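Aminoglycoside-O-phosphotransferase VIII (Streptomyces rimosus, PDB 4H05) probably transfers phosphate from ATP to the 3'-hydroxyl of aminoglycoside antibiotics, a reaction that confers resistance to them. Local coordinates at residues L171-R176 and Y266-E271. Numbering follows the deposited sequence.
Sequences LAELER and YRLLDE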
ATOM      1  N   LEU A 171       4.531  18.969   9.723  1.00 35.84           N
ATOM      2  CA  LEU A 171       3.507  19.601   8.940  1.00 33.30           C
ATOM      3  C   LEU A 171       3.953  20.945   8.381  1.00 34.40           C
ATOM      4  O   LEU A 171       3.595  21.248   7.239  1.00 36.43           O
ATOM      5  CB  LEU A 171       2.245  19.715   9.775  1.00 35.35           C
ATOM      6  CG  LEU A 171       1.035  20.334   9.136  1.00 38.91           C
ATOM      7  CD1 LEU A 171       0.545  19.299   8.111  1.00 36.60           C
ATOM      8  CD2 LEU A 171       0.011  20.679  10.238  1.00 37.71           C
ATOM      9  N   ALA A 172       4.727  21.755   9.139  1.00 37.83           N
ATOM     10  CA  ALA A 172       5.351  22.986   8.530  1.00 36.59           C
ATOM     11  C   ALA A 172       6.167  22.582   7.263  1.00 36.27           C
ATOM     12  O   ALA A 172       6.115  23.250   6.222  1.00 34.19           O
ATOM     13  CB  ALA A 172       6.247  23.761   9.529  1.00 34.08           C
ATOM     14  N   GLU A 173       6.933  21.488   7.349  1.00 37.65           N
ATOM     15  CA  GLU A 173       7.847  21.159   6.239  1.00 39.24           C
ATOM     16  C   GLU A 173       6.994  20.748   5.048  1.00 31.01           C
ATOM     17  O   GLU A 173       7.185  21.177   3.944  1.00 25.32           O
ATOM     18  CB  GLU A 173       8.870  20.088   6.663  1.00 41.73           C
ATOM     19  CG  GLU A 173      10.002  19.818   5.662  1.00 42.79           C
ATOM     20  CD  GLU A 173      10.865  21.026   5.401  1.00 44.33           C
ATOM     21  OE1 GLU A 173      10.868  21.900   6.254  1.00 42.78           O
ATOM     22  OE2 GLU A 173      11.492  21.146   4.337  1.00 44.53           O
ATOM     23  N   LEU A 174       5.952  20.001   5.330  1.00 32.80           N
ATOM     24  CA  LEU A 174       5.035  19.505   4.270  1.00 33.83           C
ATOM     25  C   LEU A 174       4.345  20.635   3.503  1.00 36.25           C
ATOM     26  O   LEU A 174       4.425  20.684   2.278  1.00 33.93           O
ATOM     27  CB  LEU A 174       4.006  18.649   4.949  1.00 32.24           C
ATOM     28  CG  LEU A 174       3.333  17.442   4.343  1.00 36.05           C
ATOM     29  CD1 LEU A 174       1.874  17.678   4.242  1.00 28.50           C
ATOM     30  CD2 LEU A 174       4.001  16.823   3.116  1.00 32.76           C
ATOM     31  N   GLU A 175       3.714  21.559   4.250  1.00 37.94           N
ATOM     32  CA  GLU A 175       3.089  22.789   3.691  1.00 36.43           C
ATOM     33  C   GLU A 175       4.141  23.615   2.940  1.00 34.98           C
ATOM     34  O   GLU A 175       3.901  24.117   1.824  1.00 34.01           O
ATOM     35  CB  GLU A 175       2.348  23.595   4.804  1.00 39.62           C
ATOM     36  CG  GLU A 175       0.941  23.086   5.208  1.00 37.79           C
ATOM     37  CD  GLU A 175       0.480  23.558   6.610  1.00 40.31           C
ATOM     38  N   ARG A 176       5.357  23.690   3.462  1.00 36.94           N
ATOM     39  CA  ARG A 176       6.370  24.519   2.786  1.00 35.74           C
ATOM     40  C   ARG A 176       6.849  23.977   1.459  1.00 39.17           C
ATOM     41  O   ARG A 176       7.064  24.717   0.487  1.00 38.17           O
ATOM     42  CB  ARG A 176       7.587  24.714   3.698  1.00 43.19           C
ATOM     43  CG  ARG A 176       8.693  25.573   3.070  1.00 43.98           C
ATOM     44  CD  ARG A 176       9.878  25.791   4.028  1.00 47.25           C
ATOM     45  NE  ARG A 176      10.833  24.671   3.960  1.00 51.14           N
ATOM     46  CZ  ARG A 176      11.645  24.397   2.922  1.00 48.93           C
ATOM     47  NH1 ARG A 176      11.670  25.159   1.830  1.00 45.18           N
ATOM     48  NH2 ARG A 176      12.435  23.332   2.968  1.00 47.39           N
ATOM     49  N   TYR A 266       6.963  13.209  -1.405  1.00 25.50           N
ATOM     50  CA  TYR A 266       6.037  12.095  -1.169  1.00 23.20           C
ATOM     51  C   TYR A 266       6.579  11.105  -0.167  1.00 23.86           C
ATOM     52  O   TYR A 266       5.814  10.433   0.524  1.00 23.52           O
ATOM     53  CB  TYR A 266       5.539  11.477  -2.518  1.00 22.46           C
ATOM     54  CG  TYR A 266       4.568  12.420  -3.254  1.00 22.27           C
ATOM     55  CD1 TYR A 266       3.269  12.605  -2.780  1.00 22.39           C
ATOM     56  CD2 TYR A 266       4.949  13.142  -4.360  1.00 24.47           C
ATOM     57  CE1 TYR A 266       2.412  13.470  -3.373  1.00 21.72           C
ATOM     58  CE2 TYR A 266       4.056  14.041  -4.988  1.00 25.25           C
ATOM     59  CZ  TYR A 266       2.827  14.220  -4.424  1.00 24.22           C
ATOM     60  OH  TYR A 266       1.974  15.066  -4.944  1.00 28.30           O
ATOM     61  N   ARG A 267       7.895  11.092   0.045  1.00 22.92           N
ATOM     62  CA  ARG A 267       8.453  10.382   1.176  1.00 23.88           C
ATOM     63  C   ARG A 267       8.067  11.061   2.498  1.00 24.88           C
ATOM     64  O   ARG A 267       7.846  10.372   3.490  1.00 27.54           O
ATOM     65  CB  ARG A 267      10.008  10.275   1.123  1.00 27.92           C
ATOM     66  CG  ARG A 267      10.654   9.166   0.271  1.00 31.08           C
ATOM     67  CD  ARG A 267      12.190   8.987   0.590  1.00 33.46           C
ATOM     68  NE  ARG A 267      12.774   9.513  -0.611  1.00 48.14           N
ATOM     69  CZ  ARG A 267      13.427  10.643  -0.800  1.00 43.37           C
ATOM     70  NH1 ARG A 267      13.867  11.395   0.172  1.00 40.87           N
ATOM     71  NH2 ARG A 267      13.684  10.965  -2.056  1.00 45.82           N
ATOM     72  N   LEU A 268       8.071  12.392   2.520  1.00 24.79           N
ATOM     73  CA  LEU A 268       7.697  13.167   3.700  1.00 25.39           C
ATOM     74  C   LEU A 268       6.207  13.042   3.985  1.00 27.66           C
ATOM     75  O   LEU A 268       5.766  12.760   5.132  1.00 26.48           O
ATOM     76  CB  LEU A 268       8.072  14.660   3.510  1.00 24.76           C
ATOM     77  CG  LEU A 268       7.491  15.614   4.529  1.00 26.33           C
ATOM     78  CD1 LEU A 268       8.010  15.341   5.964  1.00 24.26           C
ATOM     79  CD2 LEU A 268       7.734  17.071   4.024  1.00 29.55           C
ATOM     80  N   LEU A 269       5.410  13.179   2.940  1.00 26.83           N
ATOM     81  CA  LEU A 269       3.959  12.925   3.162  1.00 27.72           C
ATOM     82  C   LEU A 269       3.655  11.606   3.864  1.00 26.88           C
ATOM     83  O   LEU A 269       2.742  11.505   4.738  1.00 24.16           O
ATOM     84  CB  LEU A 269       3.206  13.018   1.833  1.00 26.85           C
ATOM     85  CG  LEU A 269       1.694  12.814   1.892  1.00 28.21           C
ATOM     86  CD1 LEU A 269       1.064  13.923   2.753  1.00 25.64           C
ATOM     87  CD2 LEU A 269       1.104  12.731   0.460  1.00 23.98           C
ATOM     88  N   ASP A 270       4.417  10.601   3.487  1.00 24.61           N
ATOM     89  CA  ASP A 270       4.140   9.282   3.956  1.00 26.83           C
ATOM     90  C   ASP A 270       4.472   9.113   5.427  1.00 29.08           C
ATOM     91  O   ASP A 270       3.950   8.219   6.063  1.00 24.57           O
ATOM     92  CB  ASP A 270       4.859   8.209   3.125  1.00 26.04           C
ATOM     93  CG  ASP A 270       4.236   6.795   3.306  1.00 29.28           C
ATOM     94  OD1 ASP A 270       2.984   6.635   3.286  1.00 27.77           O
ATOM     95  OD2 ASP A 270       4.984   5.830   3.526  1.00 30.97           O
ATOM     96  N   GLU A 271       5.338   9.958   5.968  1.00 31.57           N
ATOM     97  CA  GLU A 271       5.648   9.877   7.365  1.00 33.53           C
ATOM     98  C   GLU A 271       4.424  10.153   8.222  1.00 33.77           C
ATOM     99  O   GLU A 271       4.428   9.844   9.400  1.00 35.70           O
ATOM    100  CB  GLU A 271       6.672  10.939   7.709  1.00 35.22           C
ATOM    101  CG  GLU A 271       7.956  10.889   6.862  1.00 35.61           C
ATOM    102  CD  GLU A 271       9.069  10.286   7.638  1.00 38.48           C
ATOM    103  OE1 GLU A 271       8.738   9.315   8.363  1.00 41.10           O
ATOM    104  OE2 GLU A 271      10.214  10.794   7.553  1.00 33.68           O
TER
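L268 and L174 carry most of this contact, which is made by van der Waals packing between the two helices. The CB of L268 is directed at helix 167-177. Its CG lies anti to the backbone N (chi1 168°), which carries the branch outward until methyl CD2 rests on the backbone of the other helix. CD2 of L268 is 3.6 Å from CA of L174 and also lies against N of L174. The same methyl meets CD2 of L174 at 3.8 Å. E173 adds its aliphatic part: its CG is 3.9 Å from CD2 of L268, and the two side chains cross at about a right angle.

L174 also reaches the next residue, L269. Its CD2 lies 3.9 Å from CA of L269 and packs on CB of L269 as well. CD1 of L174 and CD1 of L269 meet as methyl against methyl. A144 of helix 137-150 and F272 also touch L174.

The axes of helix 171-176 and helix 266-270 approach to 10.1 Å and run roughly antiparallel, at 146°. Both segments belong to the helical part of the C-terminal lobe of an aminoglycoside phosphotransferase, whose bilobal fold resembles that of protein kinases. The contact joins the last helix of the chain, 260-270, to helix 167-177, which precedes the predicted catalytic residue D190 in sequence.

E173 is also held by charged partners. Its chain is bent at chi2 (62°), and OE2 of its carboxylate accepts a bent hydrogen bond of 2.7 Å from NH2 of R176, part of a salt bridge. R169 pairs with OE1 of E173. Separately, in 266-271, D270 forms salt bridges with R213 and R228, and E271 with R162.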